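PDB 3MES: choline kinase from Cryptosporidium parvum, which probably transfers a phosphate group from ATP to choline, and perhaps to ethanolamine, in a magnesium-dependent reaction. Local coordinates for residues Ile53-Cys58 / Ser71-Lys76; Gln234-Glu237 / Glu243-Ser246; Val360-Leu365 / Leu415-Trp420. All blocks are in the same frame, centred on the assembly; numbering follows the deposited sequence.

Contact 1 (Ile53-Cys58 / Ser71-Lys76)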
loop_
_atom_site.group_PDB
_atom_site.type_symbol
_atom_site.label_atom_id
_atom_site.label_comp_id
_atom_site.label_asym_id
_atom_site.label_seq_id
_atom_site.Cartn_x
_atom_site.Cartn_y
_atom_site.Cartn_z
ATOM N N ILE B 53 36.073 0.651 -15.199
ATOM C CA ILE B 53 35.891 2.071 -14.920
ATOM C C ILE B 53 34.622 2.319 -14.113
ATOM O O ILE B 53 34.561 3.241 -13.300
ATOM C CB ILE B 53 35.841 2.898 -16.218
ATOM C CG1 ILE B 53 37.249 3.069 -16.793
ATOM C CG2 ILE B 53 35.205 4.255 -15.963
ATOM C CD1 ILE B 53 37.284 3.801 -18.120
ATOM N N ILE B 54 33.609 1.491 -14.347
ATOM C CA ILE B 54 32.367 1.576 -13.594
ATOM C C ILE B 54 32.582 1.032 -12.187
ATOM O O ILE B 54 32.050 1.566 -11.213
ATOM C CB ILE B 54 31.239 0.790 -14.286
ATOM C CG1 ILE B 54 30.914 1.416 -15.644
ATOM C CG2 ILE B 54 30.004 0.749 -13.405
ATOM C CD1 ILE B 54 29.945 0.609 -16.476
ATOM N N ILE B 55 33.375 -0.030 -12.093
ATOM C CA ILE B 55 33.682 -0.657 -10.814
ATOM C C ILE B 55 34.571 0.232 -9.944
ATOM O O ILE B 55 34.389 0.310 -8.729
ATOM C CB ILE B 55 34.338 -2.037 -11.015
ATOM C CG1 ILE B 55 33.382 -2.963 -11.773
ATOM C CG2 ILE B 55 34.735 -2.645 -9.678
ATOM C CD1 ILE B 55 33.855 -4.396 -11.864
ATOM N N GLY B 56 35.525 0.912 -10.571
ATOM C CA GLY B 56 36.360 1.868 -9.855
ATOM C C GLY B 56 35.526 3.016 -9.314
ATOM O O GLY B 56 35.688 3.430 -8.168
ATOM N N ILE B 57 34.626 3.527 -10.147
ATOM C CA ILE B 57 33.744 4.619 -9.754
ATOM C C ILE B 57 32.813 4.208 -8.616
ATOM O O ILE B 57 32.492 5.019 -7.746
ATOM C CB ILE B 57 32.910 5.118 -10.951
ATOM C CG1 ILE B 57 33.807 5.872 -11.937
ATOM C CG2 ILE B 57 31.761 6.003 -10.476
ATOM C CD1 ILE B 57 33.111 6.283 -13.219
ATOM N N CYS B 58 32.392 2.947 -8.621
ATOM C CA CYS B 58 31.477 2.435 -7.604
ATOM C C CYS B 58 32.146 2.239 -6.243
ATOM O O CYS B 58 31.617 2.672 -5.219
ATOM C CB CYS B 58 30.825 1.127 -8.066
ATOM S SG CYS B 58 29.569 1.320 -9.364
ATOM N N SER B 71 36.416 -8.862 -7.857
ATOM C CA SER B 71 35.981 -10.202 -8.239
ATOM C C SER B 71 34.590 -10.528 -7.698
ATOM O O SER B 71 33.941 -11.466 -8.161
ATOM C CB SER B 71 36.987 -11.255 -7.772
ATOM O OG SER B 71 36.805 -11.566 -6.404
ATOM N N TYR B 72 34.137 -9.750 -6.718
ATOM C CA TYR B 72 32.826 -9.968 -6.109
ATOM C C TYR B 72 31.796 -8.976 -6.637
ATOM O O TYR B 72 30.670 -8.910 -6.143
ATOM C CB TYR B 72 32.917 -9.873 -4.585
ATOM C CG TYR B 72 33.891 -10.851 -3.975
ATOM C CD1 TYR B 72 33.587 -12.204 -3.898
ATOM C CD2 TYR B 72 35.115 -10.425 -3.477
ATOM C CE1 TYR B 72 34.475 -13.104 -3.346
ATOM C CE2 TYR B 72 36.010 -11.318 -2.921
ATOM C CZ TYR B 72 35.684 -12.658 -2.857
ATOM O OH TYR B 72 36.571 -13.554 -2.305
ATOM N N ILE B 73 32.190 -8.206 -7.644
ATOM C CA ILE B 73 31.303 -7.224 -8.249
ATOM C C ILE B 73 30.980 -7.607 -9.687
ATOM O O ILE B 73 31.876 -7.921 -10.471
ATOM C CB ILE B 73 31.933 -5.822 -8.240
ATOM C CG1 ILE B 73 32.389 -5.453 -6.828
ATOM C CG2 ILE B 73 30.951 -4.795 -8.784
ATOM C CD1 ILE B 73 33.136 -4.139 -6.748
ATOM N N GLU B 74 29.697 -7.584 -10.035
ATOM C CA GLU B 74 29.296 -7.876 -11.405
ATOM C C GLU B 74 28.549 -6.704 -12.031
ATOM O O GLU B 74 27.555 -6.226 -11.487
ATOM C CB GLU B 74 28.429 -9.134 -11.470
ATOM C CG GLU B 74 26.965 -8.885 -11.157
ATOM C CD GLU B 74 26.038 -9.741 -11.993
ATOM O OE1 GLU B 74 26.537 -10.477 -12.870
ATOM O OE2 GLU B 74 24.809 -9.670 -11.780
ATOM N N VAL B 75 29.040 -6.246 -13.177
ATOM C CA VAL B 75 28.363 -5.216 -13.950
ATOM C C VAL B 75 27.596 -5.863 -15.095
ATOM O O VAL B 75 28.183 -6.547 -15.934
ATOM C CB VAL B 75 29.360 -4.208 -14.542
ATOM C CG1 VAL B 75 28.659 -3.287 -15.532
ATOM C CG2 VAL B 75 30.033 -3.410 -13.438
ATOM N N LYS B 76 26.286 -5.648 -15.133
ATOM C CA LYS B 76 25.477 -6.222 -16.197
ATOM C C LYS B 76 24.569 -5.158 -16.809
ATOM O O LYS B 76 23.667 -4.638 -16.151
ATOM C CB LYS B 76 24.670 -7.415 -15.676
ATOM C CG LYS B 76 23.167 -7.232 -15.702
ATOM C CD LYS B 76 22.608 -7.599 -17.075
ATOM C CE LYS B 76 21.093 -7.414 -17.129
ATOM N NZ LYS B 76 20.365 -8.466 -16.365
#
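Ile55 and Ile73 pass each other in opposite directions, with the CG2 methyl of Ile55 lying 3.7 Å from CD1 at the end of Ile73. The two branches of Ile55 divide the work. CG2, standing opposite the backbone N (CG1 beside that N, chi1 -61°), serves Ile73, while the CG1 methylene turns to Val75, with Ile55 CG1 3.8 Å from Val75 CG2. Val75 meets Ile54 and Ile55 with this one methyl. CG2 lies anti to its own carbonyl carbon because chi1 is 170°, and Val75 CG2 also approaches Ile54 CG2 at 4.2 Å, a looser touch than the other two. Both pairs made by Val75 cross at a slant. The segments belong to helix 51-61 and strand 73-78, an outermost strand, within this chain, of the five-stranded antiparallel sheet in the N-terminal lobe of this kinase-like fold. The short axes of helix and strand approach to 9.4 Å at an angle of 125°, so the helix lies askew over one face of the strand, to which Ile73 and Val75, two residues apart, both point their CB atoms. No hydrogen bond joins the two segments, and aliphatic carbons alone make the contact. Phe87 of strand 85-91 touches both Ile54 and Val75, and Phe107 of strand 104-109 packs on Ile54 and Cys58, so the helix covers more of the sheet than its edge. The ADP-binding Arg108 follows Phe107 directly, and its side chain lies about 10 Å from that of Ile54.

Contact 2 (Gln234-Glu237 / Glu243-Ser246)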
loop_
_atom_site.group_PDB
_atom_site.type_symbol
_atom_site.label_atom_id
_atom_site.label_comp_id
_atom_site.label_asym_id
_atom_site.label_seq_id
_atom_site.Cartn_x
_atom_site.Cartn_y
_atom_site.Cartn_z
ATOM N N GLN B 234 -9.199 22.252 -31.003
ATOM C CA GLN B 234 -10.343 22.351 -30.095
ATOM C C GLN B 234 -10.011 21.807 -28.712
ATOM O O GLN B 234 -10.824 21.890 -27.793
ATOM C CB GLN B 234 -11.531 21.563 -30.649
ATOM C CG GLN B 234 -11.979 21.966 -32.041
ATOM C CD GLN B 234 -12.991 20.991 -32.624
ATOM O OE1 GLN B 234 -13.901 21.385 -33.355
ATOM N NE2 GLN B 234 -12.836 19.709 -32.295
ATOM N N LEU B 235 -8.811 21.253 -28.573
ATOM C CA LEU B 235 -8.449 20.480 -27.389
ATOM C C LEU B 235 -8.579 21.250 -26.078
ATOM O O LEU B 235 -9.012 20.696 -25.069
ATOM C CB LEU B 235 -7.037 19.909 -27.542
ATOM C CG LEU B 235 -6.741 18.653 -26.723
ATOM C CD1 LEU B 235 -7.924 17.700 -26.763
ATOM C CD2 LEU B 235 -5.481 17.972 -27.229
ATOM N N GLU B 236 -8.206 22.525 -26.094
ATOM C CA GLU B 236 -8.294 23.358 -24.898
ATOM C C GLU B 236 -9.745 23.631 -24.497
ATOM O O GLU B 236 -10.125 23.429 -23.344
ATOM C CB GLU B 236 -7.519 24.667 -25.083
ATOM C CG GLU B 236 -6.008 24.474 -25.163
ATOM C CD GLU B 236 -5.232 25.784 -25.142
ATOM O OE1 GLU B 236 -5.807 26.822 -24.747
ATOM O OE2 GLU B 236 -4.038 25.773 -25.514
ATOM N N GLU B 237 -10.554 24.085 -25.447
ATOM C CA GLU B 237 -11.972 24.315 -25.184
ATOM C C GLU B 237 -12.616 23.060 -24.602
ATOM O O GLU B 237 -13.464 23.140 -23.713
ATOM C CB GLU B 237 -12.705 24.733 -26.462
ATOM C CG GLU B 237 -12.337 26.117 -26.981
ATOM C CD GLU B 237 -10.926 26.179 -27.540
ATOM O OE1 GLU B 237 -10.201 25.165 -27.448
ATOM O OE2 GLU B 237 -10.541 27.244 -28.072
ATOM N N GLU B 243 -13.912 27.071 -22.913
ATOM C CA GLU B 243 -13.008 28.194 -22.721
ATOM C C GLU B 243 -11.570 27.762 -22.983
ATOM O O GLU B 243 -11.214 26.603 -22.763
ATOM C CB GLU B 243 -13.151 28.721 -21.293
ATOM C CG GLU B 243 -12.367 29.978 -20.988
ATOM C CD GLU B 243 -12.938 30.723 -19.798
ATOM O OE1 GLU B 243 -14.163 30.622 -19.570
ATOM O OE2 GLU B 243 -12.170 31.412 -19.093
ATOM N N LYS B 244 -10.746 28.686 -23.464
ATOM C CA LYS B 244 -9.330 28.401 -23.652
ATOM C C LYS B 244 -8.637 28.403 -22.296
ATOM O O LYS B 244 -9.194 28.882 -21.308
ATOM C CB LYS B 244 -8.683 29.418 -24.596
ATOM C CG LYS B 244 -9.368 29.512 -25.951
ATOM C CD LYS B 244 -8.386 29.887 -27.048
ATOM C CE LYS B 244 -7.349 28.792 -27.244
ATOM N NZ LYS B 244 -7.981 27.469 -27.519
ATOM N N PHE B 245 -7.424 27.865 -22.244
ATOM C CA PHE B 245 -6.726 27.752 -20.970
ATOM C C PHE B 245 -6.198 29.073 -20.433
ATOM O O PHE B 245 -5.559 29.844 -21.149
ATOM C CB PHE B 245 -5.569 26.756 -21.043
ATOM C CG PHE B 245 -4.656 26.825 -19.852
ATOM C CD1 PHE B 245 -4.800 25.938 -18.797
ATOM C CD2 PHE B 245 -3.674 27.799 -19.772
ATOM C CE1 PHE B 245 -3.968 26.009 -17.695
ATOM C CE2 PHE B 245 -2.839 27.877 -18.672
ATOM C CZ PHE B 245 -2.986 26.981 -17.632
ATOM N N SER B 246 -6.474 29.314 -19.158
ATOM C CA SER B 246 -5.847 30.390 -18.408
ATOM C C SER B 246 -5.670 29.882 -16.985
ATOM O O SER B 246 -6.330 28.924 -16.581
ATOM C CB SER B 246 -6.715 31.649 -18.427
ATOM O OG SER B 246 -7.947 31.432 -17.764
#
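A salt-bridge network of Glu236, Glu237 and Lys244 ties helix 235-239 to the loop that leads into helix 247-254, a surface turn of the helical part of the kinase, away from the nucleotide and magnesium sites. Glu237 and Lys244 lie side by side and point the same way. The lysine chain, bent at chi3 and chi4, curls its ammonium group back to the carboxylate, where Lys244 NZ is 2.6 Å from Glu237 OE2. NZ reaches that oxygen on its syn side, 33° out of the carboxylate plane. Glu236 comes from across, its chain extended beyond CG, and makes a longer ion pair, with Glu236 OE1 3.6 Å from Lys244 NZ. The ammonium is thus shared by two carboxylates, which probably eases the repulsion between neighbouring glutamates. Glu236 OE1 has a second task, accepting the backbone N-H of Phe245, while its other oxygen, OE2, is hydrogen-bonded to Tyr203 OH, so both carboxylate oxygens are held. Between the backbones, Glu237 CA makes a CA-H...O contact of 3.4 Å with Glu243 O. At the end of segment 243-246, Ser246 is the N-cap of helix 247-254, its OG hydrogen-bonded to Arg249 N. The bond from Phe245 N to Glu236 OE1 is 3.2 Å long and nearly straight, 173° at the hydrogen, and arrives on the anti side, tilted well out of the carboxylate plane.

Contact 3 (Val360-Leu365 / Leu415-Trp420)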
loop_
_atom_site.group_PDB
_atom_site.type_symbol
_atom_site.label_atom_id
_atom_site.label_comp_id
_atom_site.label_asym_id
_atom_site.label_seq_id
_atom_site.Cartn_x
_atom_site.Cartn_y
_atom_site.Cartn_z
ATOM N N VAL B 360 -12.530 13.081 -14.786
ATOM C CA VAL B 360 -11.265 12.444 -15.138
ATOM C C VAL B 360 -11.338 11.774 -16.505
ATOM O O VAL B 360 -10.327 11.637 -17.193
ATOM C CB VAL B 360 -10.850 11.390 -14.090
ATOM C CG1 VAL B 360 -9.721 10.531 -14.624
ATOM C CG2 VAL B 360 -10.449 12.060 -12.791
ATOM N N GLU B 361 -12.539 11.353 -16.890
ATOM C CA GLU B 361 -12.743 10.704 -18.184
ATOM C C GLU B 361 -12.321 11.612 -19.335
ATOM O O GLU B 361 -11.792 11.150 -20.343
ATOM C CB GLU B 361 -14.203 10.283 -18.353
ATOM C CG GLU B 361 -14.570 9.022 -17.591
ATOM C CD GLU B 361 -13.780 7.816 -18.063
ATOM O OE1 GLU B 361 -12.818 7.427 -17.368
ATOM O OE2 GLU B 361 -14.111 7.264 -19.134
ATOM N N VAL B 362 -12.562 12.909 -19.177
ATOM C CA VAL B 362 -12.217 13.880 -20.207
ATOM C C VAL B 362 -10.723 13.857 -20.513
ATOM O O VAL B 362 -10.316 13.902 -21.671
ATOM C CB VAL B 362 -12.625 15.307 -19.788
ATOM C CG1 VAL B 362 -11.871 16.341 -20.614
ATOM C CG2 VAL B 362 -14.131 15.488 -19.917
ATOM N N PHE B 363 -9.908 13.783 -19.466
ATOM C CA PHE B 363 -8.459 13.811 -19.617
ATOM C C PHE B 363 -7.897 12.579 -20.323
ATOM O O PHE B 363 -6.701 12.521 -20.609
ATOM C CB PHE B 363 -7.782 13.985 -18.255
ATOM C CG PHE B 363 -7.906 15.371 -17.690
ATOM C CD1 PHE B 363 -7.007 16.362 -18.052
ATOM C CD2 PHE B 363 -8.919 15.683 -16.798
ATOM C CE1 PHE B 363 -7.118 17.641 -17.535
ATOM C CE2 PHE B 363 -9.034 16.959 -16.277
ATOM C CZ PHE B 363 -8.133 17.939 -16.644
ATOM N N THR B 364 -8.750 11.594 -20.601
ATOM C CA THR B 364 -8.303 10.383 -21.285
ATOM C C THR B 364 -7.860 10.703 -22.709
ATOM O O THR B 364 -6.977 10.041 -23.262
ATOM C CB THR B 364 -9.403 9.296 -21.333
ATOM O OG1 THR B 364 -10.564 9.808 -21.999
ATOM C CG2 THR B 364 -9.783 8.848 -19.930
ATOM N N LEU B 365 -8.483 11.719 -23.298
ATOM C CA LEU B 365 -8.160 12.125 -24.657
ATOM C C LEU B 365 -6.784 12.782 -24.702
ATOM O O LEU B 365 -6.050 12.645 -25.682
ATOM C CB LEU B 365 -9.228 13.076 -25.205
ATOM C CG LEU B 365 -10.686 12.601 -25.141
ATOM C CD1 LEU B 365 -11.623 13.694 -25.620
ATOM C CD2 LEU B 365 -10.896 11.325 -25.950
ATOM N N LEU B 415 -19.006 14.707 -22.326
ATOM C CA LEU B 415 -18.699 15.872 -23.149
ATOM C C LEU B 415 -19.983 16.424 -23.758
ATOM O O LEU B 415 -20.859 15.659 -24.162
ATOM C CB LEU B 415 -17.713 15.512 -24.262
ATOM C CG LEU B 415 -16.253 15.272 -23.878
ATOM C CD1 LEU B 415 -15.457 14.819 -25.094
ATOM C CD2 LEU B 415 -15.636 16.524 -23.262
ATOM N N PRO B 416 -20.098 17.759 -23.827
ATOM C CA PRO B 416 -19.076 18.694 -23.357
ATOM C C PRO B 416 -19.183 18.988 -21.861
ATOM O O PRO B 416 -20.252 18.826 -21.272
ATOM C CB PRO B 416 -19.376 19.958 -24.163
ATOM C CG PRO B 416 -20.853 19.907 -24.386
ATOM C CD PRO B 416 -21.238 18.451 -24.455
ATOM N N LEU B 417 -18.079 19.420 -21.259
ATOM C CA LEU B 417 -18.043 19.729 -19.831
ATOM C C LEU B 417 -19.142 20.696 -19.419
ATOM O O LEU B 417 -19.812 20.494 -18.408
ATOM C CB LEU B 417 -16.688 20.324 -19.435
ATOM C CG LEU B 417 -15.547 19.367 -19.101
ATOM C CD1 LEU B 417 -15.962 18.417 -17.987
ATOM C CD2 LEU B 417 -15.117 18.600 -20.339
ATOM N N ASN B 418 -19.315 21.756 -20.199
ATOM C CA ASN B 418 -20.233 22.826 -19.826
ATOM C C ASN B 418 -21.699 22.402 -19.753
ATOM O O ASN B 418 -22.555 23.192 -19.358
ATOM C CB ASN B 418 -20.066 24.036 -20.754
ATOM C CG ASN B 418 -20.284 23.691 -22.216
ATOM O OD1 ASN B 418 -20.877 22.663 -22.549
ATOM N ND2 ASN B 418 -19.806 24.559 -23.100
ATOM N N SER B 419 -21.987 21.158 -20.123
ATOM C CA SER B 419 -23.365 20.674 -20.114
ATOM C C SER B 419 -23.745 19.973 -18.809
ATOM O O SER B 419 -24.896 19.579 -18.630
ATOM C CB SER B 419 -23.628 19.747 -21.306
ATOM O OG SER B 419 -22.909 18.531 -21.187
ATOM N N TRP B 420 -22.785 19.820 -17.900
ATOM C CA TRP B 420 -23.060 19.163 -16.623
ATOM C C TRP B 420 -22.212 19.690 -15.465
ATOM O O TRP B 420 -22.722 19.918 -14.368
ATOM C CB TRP B 420 -22.905 17.639 -16.749
ATOM C CG TRP B 420 -21.486 17.170 -16.925
ATOM C CD1 TRP B 420 -20.823 16.981 -18.104
ATOM C CD2 TRP B 420 -20.561 16.822 -15.886
ATOM N NE1 TRP B 420 -19.543 16.541 -17.864
ATOM C CE2 TRP B 420 -19.357 16.436 -16.512
ATOM C CE3 TRP B 420 -20.633 16.801 -14.491
ATOM C CZ2 TRP B 420 -18.233 16.035 -15.787
ATOM C CZ3 TRP B 420 -19.516 16.403 -13.774
ATOM C CH2 TRP B 420 -18.332 16.027 -14.424
#
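Val362 has chi1 at 161°, which sets CG2 anti to its carbonyl carbon and presents it to two leucines, and in Leu417 chi1 and chi2 together (-85° and -56°) place both methyls near it, CD2 the closer. These two side chains reach toward each other tip to tip, with Val362 CG2 3.3 Å from Leu417 CD2, unusually short for two methyl groups, so its exact length is doubtful. The same Val362 CG2 lies 3.8 Å from Leu415 CD2, this time in a slanting crossing. Leu415 thus uses both branches: its other methyl, CD1, meets Leu365 CD1 end to end at 4.0 Å. The contact lies in the helical part of the kinase fold, where the chain after helix 391-411 folds back on the junction between helices 351-362 and 364-376. Leu238 packs on Val362, Leu365 and Leu415, bringing helix 235-239 into this buried apolar cluster. A cis peptide bond precedes Pro416, between the two contacting leucines. At the start of the 3-10 turn 417-419, Pro416 O accepts hydrogen bonds from both N and OG of Ser419. The hydroxyl bond, Ser419 OG to Pro416 O, is 2.7 Å and lies in the carbonyl plane.

In the fold
Along the chain the contacts follow one another, each closing before the next opens. Contact 1 belongs to the sheet lobe, while contacts 2 and 3 lie on the opposite side of the chain's centre, among helices; the centre of contact 1 is 52 Å from each of theirs. ADP lies between these extremes; contact 1 packs a helix on the sheet of the N-terminal lobe, while contacts 2 and 3 join helices and loops of the helical part. Contacts 2 and 3 are neighbours, with centres 12 Å and nearest atoms about 5 Å apart. Helix 235-239 links them: its start enters contact 2, and its Leu238 touches contact 3. Leu235 also packs on helix 364-376, which supplies Leu365.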